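Local coordinates for protein pectate lyase (Pectobacterium carotovorum, PDB 4U49) that cleaves polygalacturonate by a calcium-dependent elimination reaction, and probably also depolymerises highly methylated pectins from within the chain, at residues T24-L29 with Y88-V93; T134-G139 with I164-I169; P155-E160 with D176-K181; T208-V213 with I239-F244. All blocks are in the same frame, centred on the assembly; numbering follows the deposited sequence.

Contact 1: residues T24-L29 with Y88-V93; sequences TMLMLL and YWVDTV
Thr24 faces the strand 88-93 with its methyl and, through a water, its hydroxyl. The methyl CG2, anti to the backbone N, meets Val90 CG2 at 3.7 Å, the two side chains crossing at about a right angle. Thr24 OG1 donates to a water 2.9 Å away, and that water donates to Val90 O, also at 2.9 Å. Thr41 OG1 hydrogen-bonds the same hydroxyl, so a polar atom at a buried position is well supplied. Two residues on, Leu26 sends its fork into the middle of the contact, CD1 lying 4.1 Å from Val90 CG1 and CD2 lying 3.5 Å from Tyr88 O. The two strands belong to different sheets of a beta sandwich, with axes 7.8 Å apart and 145° between their directions; the three-plus-four strand order matches that of fibronectin type III domains. Branched aliphatic residues suit such an interface, where side chains rather than backbone bonds bridge the sheets. The torsions of Leu28 (chi1 53°, chi2 80°) aim its CG-CD2 bond at the Tyr88 ring, and CD2 arrives obliquely, 3.8 Å from Tyr88 CD2. The far end of that ring is fixed by a hydrogen bond from its hydroxyl group to Asp77.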
loop_
_atom_site.group_PDB
_atom_site.type_symbol
_atom_site.label_atom_id
_atom_site.label_comp_id
_atom_site.label_asym_id
_atom_site.label_seq_id
_atom_site.Cartn_x
_atom_site.Cartn_y
_atom_site.Cartn_z
ATOM N N THR A 24 -13.028 -3.140 14.737
ATOM C CA THR A 24 -12.535 -2.582 13.490
ATOM C C THR A 24 -11.940 -1.217 13.791
ATOM O O THR A 24 -12.607 -0.360 14.371
ATOM C CB THR A 24 -13.643 -2.450 12.437
ATOM O OG1 THR A 24 -14.172 -3.748 12.135
ATOM C CG2 THR A 24 -13.093 -1.823 11.164
ATOM N N MET A 25 -10.676 -1.030 13.423
ATOM C CA MET A 25 -10.002 0.245 13.625
ATOM C C MET A 25 -10.017 1.059 12.345
ATOM O O MET A 25 -9.401 0.676 11.351
ATOM C CB MET A 25 -8.562 0.037 14.091
ATOM C CG MET A 25 -7.740 1.317 14.114
ATOM S SD MET A 25 -8.123 2.381 15.517
ATOM C CE MET A 25 -7.196 3.852 15.089
ATOM N N LEU A 26 -10.721 2.185 12.380
ATOM C CA LEU A 26 -10.822 3.076 11.231
ATOM C C LEU A 26 -9.940 4.308 11.405
ATOM O O LEU A 26 -9.967 4.960 12.449
ATOM C CB LEU A 26 -12.280 3.500 11.017
ATOM C CG LEU A 26 -12.574 4.526 9.921
ATOM C CD1 LEU A 26 -12.218 3.971 8.552
ATOM C CD2 LEU A 26 -14.037 4.949 9.971
ATOM N N MET A 27 -9.158 4.612 10.374
ATOM C CA MET A 27 -8.341 5.820 10.324
ATOM C C MET A 27 -8.653 6.582 9.043
ATOM O O MET A 27 -9.183 6.005 8.094
ATOM C CB MET A 27 -6.850 5.481 10.372
ATOM C CG MET A 27 -6.446 4.564 11.503
ATOM S SD MET A 27 -4.654 4.395 11.604
ATOM C CE MET A 27 -4.245 4.016 9.903
ATOM N N LEU A 28 -8.315 7.866 8.993
ATOM C CA LEU A 28 -8.543 8.615 7.765
ATOM C C LEU A 28 -7.408 9.566 7.413
ATOM O O LEU A 28 -6.586 9.929 8.255
ATOM C CB LEU A 28 -9.864 9.392 7.846
ATOM C CG LEU A 28 -10.166 10.323 9.019
ATOM C CD1 LEU A 28 -9.472 11.674 8.860
ATOM C CD2 LEU A 28 -11.671 10.512 9.157
ATOM N N LEU A 29 -7.385 9.955 6.146
ATOM C CA LEU A 29 -6.463 10.966 5.657
ATOM C C LEU A 29 -7.229 11.936 4.771
ATOM O O LEU A 29 -7.702 11.563 3.698
ATOM C CB LEU A 29 -5.309 10.327 4.882
ATOM C CG LEU A 29 -4.277 11.292 4.293
ATOM C CD1 LEU A 29 -3.519 12.002 5.403
ATOM C CD2 LEU A 29 -3.317 10.566 3.354
ATOM N N TYR A 88 -16.685 9.565 10.477
ATOM C CA TYR A 88 -16.928 8.403 9.630
ATOM C C TYR A 88 -17.010 7.125 10.456
ATOM O O TYR A 88 -16.410 7.030 11.527
ATOM C CB TYR A 88 -15.827 8.251 8.577
ATOM C CG TYR A 88 -15.819 9.296 7.485
ATOM C CD1 TYR A 88 -16.492 9.084 6.290
ATOM C CD2 TYR A 88 -15.117 10.487 7.640
ATOM C CE1 TYR A 88 -16.477 10.030 5.282
ATOM C CE2 TYR A 88 -15.097 11.439 6.639
ATOM C CZ TYR A 88 -15.776 11.204 5.462
ATOM O OH TYR A 88 -15.762 12.144 4.459
ATOM N N TRP A 89 -17.759 6.152 9.943
ATOM C CA TRP A 89 -17.809 4.800 10.495
ATOM C C TRP A 89 -17.790 3.781 9.365
ATOM O O TRP A 89 -18.308 4.051 8.283
ATOM C CB TRP A 89 -19.076 4.573 11.329
ATOM C CG TRP A 89 -19.228 5.434 12.530
ATOM C CD1 TRP A 89 -18.950 5.093 13.823
ATOM C CD2 TRP A 89 -19.729 6.774 12.566
ATOM N NE1 TRP A 89 -19.239 6.140 14.660
ATOM C CE2 TRP A 89 -19.714 7.187 13.913
ATOM C CE3 TRP A 89 -20.178 7.668 11.590
ATOM C CZ2 TRP A 89 -20.132 8.456 14.309
ATOM C CZ3 TRP A 89 -20.592 8.927 11.984
ATOM C CH2 TRP A 89 -20.565 9.311 13.332
ATOM N N VAL A 90 -17.210 2.609 9.612
ATOM C CA VAL A 90 -17.438 1.471 8.725
ATOM C C VAL A 90 -18.081 0.328 9.515
ATOM O O VAL A 90 -17.689 0.033 10.647
ATOM C CB VAL A 90 -16.138 0.979 8.032
ATOM C CG1 VAL A 90 -15.564 2.068 7.138
ATOM C CG2 VAL A 90 -15.105 0.528 9.049
ATOM N N ASP A 91 -19.098 -0.286 8.921
ATOM C CA ASP A 91 -19.758 -1.442 9.512
ATOM C C ASP A 91 -19.394 -2.673 8.703
ATOM O O ASP A 91 -19.453 -2.642 7.477
ATOM C CB ASP A 91 -21.282 -1.264 9.542
ATOM C CG ASP A 91 -21.748 -0.313 10.632
ATOM O OD1 ASP A 91 -20.902 0.391 11.224
ATOM O OD2 ASP A 91 -22.970 -0.265 10.890
ATOM N N THR A 92 -19.007 -3.751 9.374
ATOM C CA THR A 92 -18.781 -5.006 8.672
ATOM C C THR A 92 -19.908 -5.979 8.979
ATOM O O THR A 92 -20.360 -6.084 10.119
ATOM C CB THR A 92 -17.438 -5.651 9.045
ATOM O OG1 THR A 92 -17.460 -6.043 10.422
ATOM C CG2 THR A 92 -16.295 -4.678 8.807
ATOM N N VAL A 93 -20.369 -6.677 7.949
ATOM C CA VAL A 93 -21.416 -7.675 8.114
ATOM C C VAL A 93 -20.828 -9.062 7.882
ATOM O O VAL A 93 -20.218 -9.319 6.844
ATOM C CB VAL A 93 -22.591 -7.424 7.154
ATOM C CG1 VAL A 93 -23.716 -8.414 7.416
ATOM C CG2 VAL A 93 -23.094 -5.996 7.301
HETATM O O HOH W 1 -16.608 -2.614 11.167
#

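Contact 2: residues T134-G139 with I164-I169; sequences TVDCGG and IKNLRI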
loop_
_atom_site.group_PDB
_atom_site.type_symbol
_atom_site.label_atom_id
_atom_site.label_comp_id
_atom_site.label_asym_id
_atom_site.label_seq_id
_atom_site.Cartn_x
_atom_site.Cartn_y
_atom_site.Cartn_z
ATOM N N THR A 134 2.173 -10.053 16.364
ATOM C CA THR A 134 1.334 -9.025 15.766
ATOM C C THR A 134 1.201 -7.852 16.724
ATOM O O THR A 134 0.891 -8.035 17.898
ATOM C CB THR A 134 -0.058 -9.570 15.414
ATOM O OG1 THR A 134 0.066 -10.561 14.385
ATOM C CG2 THR A 134 -0.972 -8.451 14.928
ATOM N N VAL A 135 1.440 -6.647 16.220
ATOM C CA VAL A 135 1.424 -5.460 17.062
ATOM C C VAL A 135 0.434 -4.416 16.542
ATOM O O VAL A 135 0.461 -4.052 15.367
ATOM C CB VAL A 135 2.837 -4.859 17.164
ATOM C CG1 VAL A 135 2.792 -3.481 17.755
ATOM C CG2 VAL A 135 3.731 -5.766 18.002
ATOM N N ASP A 136 -0.447 -3.956 17.429
ATOM C CA ASP A 136 -1.484 -2.982 17.094
ATOM C C ASP A 136 -1.085 -1.602 17.611
ATOM O O ASP A 136 -1.044 -1.373 18.819
ATOM C CB ASP A 136 -2.829 -3.417 17.692
ATOM C CG ASP A 136 -4.012 -2.612 17.165
ATOM O OD1 ASP A 136 -3.819 -1.492 16.652
ATOM O OD2 ASP A 136 -5.154 -3.105 17.282
ATOM N N CYS A 137 -0.796 -0.681 16.696
ATOM C CA CYS A 137 -0.326 0.644 17.088
ATOM C C CYS A 137 -1.463 1.603 17.424
ATOM O O CYS A 137 -1.224 2.762 17.763
ATOM C CB CYS A 137 0.550 1.238 15.985
ATOM S SG CYS A 137 2.042 0.271 15.676
ATOM N N GLY A 138 -2.698 1.122 17.312
ATOM C CA GLY A 138 -3.858 1.875 17.758
ATOM C C GLY A 138 -4.046 3.234 17.111
ATOM O O GLY A 138 -4.703 4.109 17.674
ATOM N N GLY A 139 -3.466 3.411 15.930
ATOM C CA GLY A 139 -3.647 4.633 15.169
ATOM C C GLY A 139 -2.706 5.772 15.515
ATOM O O GLY A 139 -2.901 6.892 15.047
ATOM N N ILE A 164 2.218 -5.638 11.661
ATOM C CA ILE A 164 1.927 -4.362 12.293
ATOM C C ILE A 164 0.632 -3.806 11.710
ATOM O O ILE A 164 0.362 -3.953 10.518
ATOM C CB ILE A 164 3.095 -3.359 12.116
ATOM C CG1 ILE A 164 2.891 -2.129 13.003
ATOM C CG2 ILE A 164 3.273 -2.972 10.654
ATOM C CD1 ILE A 164 4.154 -1.334 13.229
ATOM N N LYS A 165 -0.190 -3.201 12.561
ATOM C CA LYS A 165 -1.458 -2.659 12.095
ATOM C C LYS A 165 -1.816 -1.327 12.745
ATOM O O LYS A 165 -1.341 -1.007 13.835
ATOM C CB LYS A 165 -2.589 -3.669 12.322
ATOM C CG LYS A 165 -2.797 -4.078 13.765
ATOM C CD LYS A 165 -3.899 -5.125 13.878
ATOM C CE LYS A 165 -3.576 -6.349 13.036
ATOM N NZ LYS A 165 -4.608 -7.416 13.183
ATOM N N ASN A 166 -2.641 -0.555 12.040
ATOM C CA ASN A 166 -3.188 0.701 12.545
ATOM C C ASN A 166 -2.107 1.707 12.934
ATOM O O ASN A 166 -1.979 2.082 14.098
ATOM C CB ASN A 166 -4.107 0.415 13.733
ATOM C CG ASN A 166 -5.143 -0.644 13.415
ATOM O OD1 ASN A 166 -5.660 -0.703 12.299
ATOM N ND2 ASN A 166 -5.451 -1.490 14.391
ATOM N N LEU A 167 -1.336 2.145 11.945
ATOM C CA LEU A 167 -0.207 3.032 12.188
ATOM C C LEU A 167 -0.163 4.174 11.187
ATOM O O LEU A 167 -0.442 3.990 10.001
ATOM C CB LEU A 167 1.108 2.246 12.133
ATOM C CG LEU A 167 2.409 3.050 12.228
ATOM C CD1 LEU A 167 2.559 3.689 13.603
ATOM C CD2 LEU A 167 3.613 2.177 11.900
ATOM N N ARG A 168 0.190 5.357 11.674
ATOM C CA ARG A 168 0.427 6.499 10.810
ATOM C C ARG A 168 1.917 6.813 10.798
ATOM O O ARG A 168 2.534 6.962 11.853
ATOM C CB ARG A 168 -0.383 7.708 11.282
ATOM C CG ARG A 168 -0.368 8.893 10.334
ATOM C CD ARG A 168 -1.324 9.981 10.815
ATOM N NE ARG A 168 -2.679 9.472 10.997
ATOM C CZ ARG A 168 -3.658 9.602 10.106
ATOM N NH1 ARG A 168 -3.444 10.237 8.963
ATOM N NH2 ARG A 168 -4.855 9.098 10.363
ATOM N N ILE A 169 2.504 6.876 9.610
ATOM C CA ILE A 169 3.897 7.280 9.483
ATOM C C ILE A 169 3.915 8.757 9.128
ATOM O O ILE A 169 3.276 9.179 8.165
ATOM C CB ILE A 169 4.642 6.446 8.434
ATOM C CG1 ILE A 169 4.671 4.980 8.873
ATOM C CG2 ILE A 169 6.068 6.958 8.253
ATOM C CD1 ILE A 169 5.370 4.062 7.903
HETATM O O HOH W 2 -5.103 7.999 13.201
#
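The Asp136 carboxylate and the Asn166 amide meet with their planes 52° apart. Asn166 ND2 donates to Asp136 OD1 at 2.8 Å from above one face of the carboxylate, while Gly138 N, 2.9 Å from Asp136 OD1, arrives from the other face and closes an Asx turn. An aspartate suits this place because one oxygen holds both its own turn and the neighbouring coil of the parallel beta-helix. Farther along, the Arg168 guanidinium receives a water at its edge, in plane, and the water also donates to Gly139 O; Arg168 NH2 also hydrogen-bonds Leu28 O, and Arg168 NH1 forms a salt bridge with Glu193.

Before the turn the two coils pair as parallel strands, Lys165 N to Val135 O at 3.0 Å and Cys137 N to Lys165 O at 2.9 Å. On the face carrying Asp136, Lys165 bends at chi3 (58°), which lays its CE 3.8 Å from Thr134 CG2. On the other face Cys137 SG, disulfide-bonded to Cys124, packs 3.6 Å from Ile164 CD1. At the corner Asn166 turns the chain with positive phi, its OD1 held by Ser40 and Asn189, and Gly139 N donates to Asn166 O at 2.7 Å from above the carbonyl plane.

Contact 3: residues P155-E160 with D176-K181; sequences PVITLE and DGIHCK
Consecutive coils of the right-handed parallel beta-helix meet here, and Pro155 of one covers the His179 ring of the next, beside the region of the calcium site. Pro155 CB stands 3.8 Å from the ring centroid and 21° off the normal, a CH-pi contact over one face. The edge of that imidazole is tied down by a very short hydrogen bond, His179 NE2 to Asp176 OD2, modelled at 2.5 Å. Asp176 lies with its side chain about 7 Å from that of Ile195, a residue that binds calcium in another structure of the protein.

Next to the ring, Gly177 O accepts from Val156 N at 2.7 Å and, weakly, from Ile157 N; a phi of 55° makes glycine apt there. From this point the strands 157-160 and 178-181 run parallel in the regular manner of the beta-helix, with His179 N bonded to Ile157 O (2.8 Å) and Leu159 N to His179 O (2.7 Å). The sheet divides by face. Toward the interior of the coil Leu159 CD1 packs on Ile178 CG2 at 3.8 Å, helped by Ile164 and Ile187 from other strands. Where the strands reach solvent, Glu160 and Lys181 lie side by side. Their charged atoms are beyond salt-bridge distance, Glu160 OE2 and Lys181 NZ standing 4.1 Å apart, and a water bridges them.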
loop_
_atom_site.group_PDB
_atom_site.type_symbol
_atom_site.label_atom_id
_atom_site.label_comp_id
_atom_site.label_asym_id
_atom_site.label_seq_id
_atom_site.Cartn_x
_atom_site.Cartn_y
_atom_site.Cartn_z
ATOM N N PRO A 155 14.673 2.300 8.703
ATOM C CA PRO A 155 13.232 2.030 8.692
ATOM C C PRO A 155 12.560 2.575 9.948
ATOM O O PRO A 155 13.170 2.562 11.017
ATOM C CB PRO A 155 13.156 0.502 8.639
ATOM C CG PRO A 155 14.465 0.034 9.178
ATOM C CD PRO A 155 15.475 1.069 8.792
ATOM N N VAL A 156 11.331 3.063 9.817
ATOM C CA VAL A 156 10.556 3.493 10.974
ATOM C C VAL A 156 10.136 2.258 11.764
ATOM O O VAL A 156 10.033 2.289 12.989
ATOM C CB VAL A 156 9.317 4.317 10.561
ATOM C CG1 VAL A 156 8.511 4.743 11.784
ATOM C CG2 VAL A 156 9.740 5.536 9.751
ATOM N N ILE A 157 9.911 1.162 11.045
ATOM C CA ILE A 157 9.545 -0.110 11.654
ATOM C C ILE A 157 10.222 -1.262 10.919
ATOM O O ILE A 157 10.214 -1.307 9.688
ATOM C CB ILE A 157 8.014 -0.336 11.634
ATOM C CG1 ILE A 157 7.299 0.673 12.536
ATOM C CG2 ILE A 157 7.677 -1.754 12.067
ATOM C CD1 ILE A 157 7.484 0.408 14.012
ATOM N N THR A 158 10.811 -2.187 11.673
ATOM C CA THR A 158 11.348 -3.415 11.097
ATOM C C THR A 158 10.531 -4.611 11.575
ATOM O O THR A 158 10.295 -4.781 12.774
ATOM C CB THR A 158 12.834 -3.632 11.462
ATOM O OG1 THR A 158 13.625 -2.589 10.885
ATOM C CG2 THR A 158 13.325 -4.977 10.933
ATOM N N LEU A 159 10.088 -5.427 10.627
ATOM C CA LEU A 159 9.302 -6.612 10.935
ATOM C C LEU A 159 10.093 -7.871 10.620
ATOM O O LEU A 159 10.574 -8.049 9.503
ATOM C CB LEU A 159 7.989 -6.614 10.145
ATOM C CG LEU A 159 7.070 -5.400 10.276
ATOM C CD1 LEU A 159 5.909 -5.508 9.297
ATOM C CD2 LEU A 159 6.561 -5.256 11.705
ATOM N N GLU A 160 10.225 -8.746 11.609
ATOM C CA GLU A 160 10.823 -10.055 11.393
ATOM C C GLU A 160 9.780 -11.130 11.640
ATOM O O GLU A 160 9.492 -11.466 12.791
ATOM C CB GLU A 160 12.036 -10.255 12.300
ATOM C CG GLU A 160 13.169 -9.290 12.005
ATOM C CD GLU A 160 14.377 -9.515 12.890
ATOM O OE1 GLU A 160 14.206 -10.042 14.008
ATOM O OE2 GLU A 160 15.497 -9.166 12.462
ATOM N N ASP A 176 12.785 5.409 5.814
ATOM C CA ASP A 176 12.611 4.343 4.828
ATOM C C ASP A 176 11.455 3.416 5.198
ATOM O O ASP A 176 11.529 2.204 4.995
ATOM C CB ASP A 176 13.894 3.527 4.655
ATOM C CG ASP A 176 13.900 2.727 3.361
ATOM O OD1 ASP A 176 13.253 3.170 2.391
ATOM O OD2 ASP A 176 14.539 1.655 3.312
ATOM N N GLY A 177 10.393 3.997 5.747
ATOM C CA GLY A 177 9.145 3.283 5.965
ATOM C C GLY A 177 9.236 2.004 6.775
ATOM O O GLY A 177 9.894 1.954 7.812
ATOM N N ILE A 178 8.560 0.966 6.288
ATOM C CA ILE A 178 8.471 -0.308 6.991
ATOM C C ILE A 178 9.237 -1.404 6.254
ATOM O O ILE A 178 9.043 -1.609 5.057
ATOM C CB ILE A 178 7.005 -0.746 7.165
ATOM C CG1 ILE A 178 6.229 0.310 7.955
ATOM C CG2 ILE A 178 6.931 -2.104 7.854
ATOM C CD1 ILE A 178 4.749 0.017 8.090
ATOM N N HIS A 179 10.110 -2.103 6.972
ATOM C CA HIS A 179 10.893 -3.183 6.381
ATOM C C HIS A 179 10.423 -4.552 6.855
ATOM O O HIS A 179 10.279 -4.784 8.056
ATOM C CB HIS A 179 12.379 -3.018 6.713
ATOM C CG HIS A 179 13.075 -1.981 5.888
ATOM N ND1 HIS A 179 14.419 -2.050 5.590
ATOM C CD2 HIS A 179 12.615 -0.851 5.299
ATOM C CE1 HIS A 179 14.758 -1.007 4.852
ATOM N NE2 HIS A 179 13.682 -0.265 4.661
ATOM N N CYS A 180 10.170 -5.453 5.909
ATOM C CA CYS A 180 10.047 -6.867 6.234
ATOM C C CYS A 180 11.418 -7.514 6.061
ATOM O O CYS A 180 11.861 -7.753 4.938
ATOM C CB CYS A 180 9.013 -7.564 5.352
ATOM S SG CYS A 180 8.801 -9.327 5.716
ATOM N N LYS A 181 12.089 -7.779 7.177
ATOM C CA LYS A 181 13.454 -8.290 7.138
ATOM C C LYS A 181 13.507 -9.801 6.915
ATOM O O LYS A 181 14.427 -10.302 6.272
ATOM C CB LYS A 181 14.190 -7.926 8.431
ATOM C CG LYS A 181 15.637 -8.373 8.464
ATOM C CD LYS A 181 16.408 -7.699 9.588
ATOM C CE LYS A 181 17.849 -8.188 9.618
ATOM N NZ LYS A 181 18.691 -7.377 10.535
HETATM O O HOH W 3 16.572 -6.921 12.926
#

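Contact 4: residues T208-V213 with I239-F244; sequences TIVGGV and IVQGNF. Unlike the reference sequence in segment 239-244: Asn243 (reference Lys).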
loop_
_atom_site.group_PDB
_atom_site.type_symbol
_atom_site.label_atom_id
_atom_site.label_comp_id
_atom_site.label_asym_id
_atom_site.label_seq_id
_atom_site.Cartn_x
_atom_site.Cartn_y
_atom_site.Cartn_z
ATOM N N THR A 208 2.882 -8.767 2.923
ATOM C CA THR A 208 1.505 -8.519 2.516
ATOM C C THR A 208 0.992 -7.189 3.047
ATOM O O THR A 208 0.931 -6.976 4.256
ATOM C CB THR A 208 0.567 -9.643 3.002
ATOM O OG1 THR A 208 1.033 -10.904 2.508
ATOM C CG2 THR A 208 -0.851 -9.398 2.514
ATOM N N ILE A 209 0.626 -6.296 2.134
ATOM C CA ILE A 209 0.051 -5.009 2.502
ATOM C C ILE A 209 -1.472 -5.077 2.421
ATOM O O ILE A 209 -2.029 -5.387 1.371
ATOM C CB ILE A 209 0.574 -3.884 1.590
ATOM C CG1 ILE A 209 2.090 -3.737 1.753
ATOM C CG2 ILE A 209 -0.137 -2.571 1.895
ATOM C CD1 ILE A 209 2.688 -2.612 0.943
ATOM N N VAL A 210 -2.142 -4.794 3.533
ATOM C CA VAL A 210 -3.596 -4.925 3.591
ATOM C C VAL A 210 -4.245 -3.578 3.859
ATOM O O VAL A 210 -4.144 -3.040 4.961
ATOM C CB VAL A 210 -4.032 -5.925 4.675
ATOM C CG1 VAL A 210 -5.516 -6.220 4.546
ATOM C CG2 VAL A 210 -3.222 -7.212 4.564
ATOM N N GLY A 211 -4.916 -3.039 2.848
ATOM C CA GLY A 211 -5.441 -1.691 2.934
ATOM C C GLY A 211 -4.302 -0.700 3.092
ATOM O O GLY A 211 -3.165 -0.978 2.711
ATOM N N GLY A 212 -4.605 0.456 3.668
ATOM C CA GLY A 212 -3.596 1.476 3.864
ATOM C C GLY A 212 -3.675 2.544 2.794
ATOM O O GLY A 212 -4.281 2.340 1.741
ATOM N N VAL A 213 -3.073 3.694 3.077
ATOM C CA VAL A 213 -3.062 4.820 2.150
ATOM C C VAL A 213 -1.673 5.447 2.146
ATOM O O VAL A 213 -1.117 5.729 3.205
ATOM C CB VAL A 213 -4.110 5.898 2.528
ATOM C CG1 VAL A 213 -4.067 7.054 1.537
ATOM C CG2 VAL A 213 -5.512 5.304 2.596
ATOM N N ILE A 239 2.680 -8.921 -1.723
ATOM C CA ILE A 239 1.254 -8.967 -2.014
ATOM C C ILE A 239 0.582 -7.665 -1.589
ATOM O O ILE A 239 0.784 -7.191 -0.470
ATOM C CB ILE A 239 0.566 -10.151 -1.293
ATOM C CG1 ILE A 239 1.213 -11.477 -1.696
ATOM C CG2 ILE A 239 -0.929 -10.170 -1.596
ATOM C CD1 ILE A 239 0.608 -12.689 -1.000
ATOM N N VAL A 240 -0.203 -7.089 -2.493
ATOM C CA VAL A 240 -0.949 -5.867 -2.221
ATOM C C VAL A 240 -2.446 -6.142 -2.312
ATOM O O VAL A 240 -2.947 -6.496 -3.378
ATOM C CB VAL A 240 -0.575 -4.742 -3.211
ATOM C CG1 VAL A 240 -1.435 -3.514 -2.978
ATOM C CG2 VAL A 240 0.909 -4.395 -3.100
ATOM N N GLN A 241 -3.157 -5.985 -1.198
ATOM C CA GLN A 241 -4.585 -6.299 -1.164
ATOM C C GLN A 241 -5.378 -5.304 -0.315
ATOM O O GLN A 241 -4.826 -4.332 0.196
ATOM C CB GLN A 241 -4.803 -7.729 -0.645
ATOM C CG GLN A 241 -4.429 -7.945 0.820
ATOM C CD GLN A 241 -4.339 -9.413 1.197
ATOM O OE1 GLN A 241 -3.610 -10.181 0.573
ATOM N NE2 GLN A 241 -5.081 -9.810 2.226
ATOM N N GLY A 242 -6.681 -5.541 -0.180
ATOM C CA GLY A 242 -7.534 -4.674 0.616
ATOM C C GLY A 242 -7.689 -3.274 0.049
ATOM O O GLY A 242 -7.994 -2.332 0.780
ATOM N N ASN A 243 -7.477 -3.146 -1.258
ATOM C CA ASN A 243 -7.582 -1.872 -1.963
ATOM C C ASN A 243 -6.648 -0.804 -1.392
ATOM O O ASN A 243 -7.051 0.343 -1.192
ATOM C CB ASN A 243 -9.029 -1.367 -1.946
ATOM C CG ASN A 243 -9.301 -0.356 -3.040
ATOM O OD1 ASN A 243 -8.565 -0.282 -4.026
ATOM N ND2 ASN A 243 -10.360 0.431 -2.874
ATOM N N PHE A 244 -5.409 -1.208 -1.117
ATOM C CA PHE A 244 -4.318 -0.288 -0.802
ATOM C C PHE A 244 -4.335 0.865 -1.798
ATOM O O PHE A 244 -4.427 0.643 -3.003
ATOM C CB PHE A 244 -2.982 -1.041 -0.830
ATOM C CG PHE A 244 -1.765 -0.158 -0.791
ATOM C CD1 PHE A 244 -1.414 0.519 0.364
ATOM C CD2 PHE A 244 -0.946 -0.043 -1.903
ATOM C CE1 PHE A 244 -0.280 1.318 0.399
ATOM C CE2 PHE A 244 0.185 0.755 -1.873
ATOM C CZ PHE A 244 0.519 1.433 -0.722
#
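Gln241 leans from its own strand toward strand 208-210, then points out of the sheet beside Val210, at a place where two coils of the parallel beta-helix stack in register. Its CB is still at the edge of the contact, near Ile209 O. A chi1 of 67° tips CG toward the neighbouring coil, where it lies 3.6 Å from Ile209 O and also touches Val210 CG2. CD comes alongside the Thr208 methyl, 3.7 Å from Thr208 CG2. At the tip the amide splits: Gln241 OE1 stands 3.5 Å from Thr208 CG2, while NE2 turns toward Val210 CG2. Glutamine suits this partly exposed face, since its methylenes cover neighbouring aliphatic groups while its end stays polar. Thr208, which is buried, runs parallel to Ile239 and is compact enough to touch both Ile239 and the Gln241 amide.

Beneath these side chains the backbones are joined by nearly straight bonds, Ile209 N to Ile239 O at 2.8 Å and Gln241 N to Ile209 O at 2.9 Å. The next link, Gly211 N to Gln241 O, comes in tilted 29° from the carbonyl plane as both chains leave their strands. Gly211, Gly212 and Gly242 all have positive phi, which glycine accepts readily; at Gly242 the close approach of the coils also depends on it, because a CB there would run into Gly211 N. On the opposite face, in the interior, Ile209 CG2 packs obliquely on Phe244 CD1 at 3.7 Å, and Trp192 also touches this ring. The ring edge is turned to the backbone, with Phe244 CD1 3.3 Å from Gly211 O.

Overall arrangement
Contact 1 lies in the N-terminal sandwich and joins two sheets with no direct hydrogen bond between its segments, whereas contacts 2, 3 and 4 are stacked coils of the beta-helix held first by parallel backbone bonds. Contacts 1 and 4 are buried; contacts 2 and 3 are only partly so, and carry charged side chains on their outer faces. Contacts 2 and 3 alternate along the chain and share an apolar interior, where Ile164 and Leu167 meet Ile157. The sandwich meets the beta-helix at two places: Leu28 O probably hydrogen-bonds Arg168 and Met25 packs on Asn166, both in contact 2, while Leu29 packs on Val213 of contact 4. Contacts 3 and 4 lie nearest the annotated calcium residues.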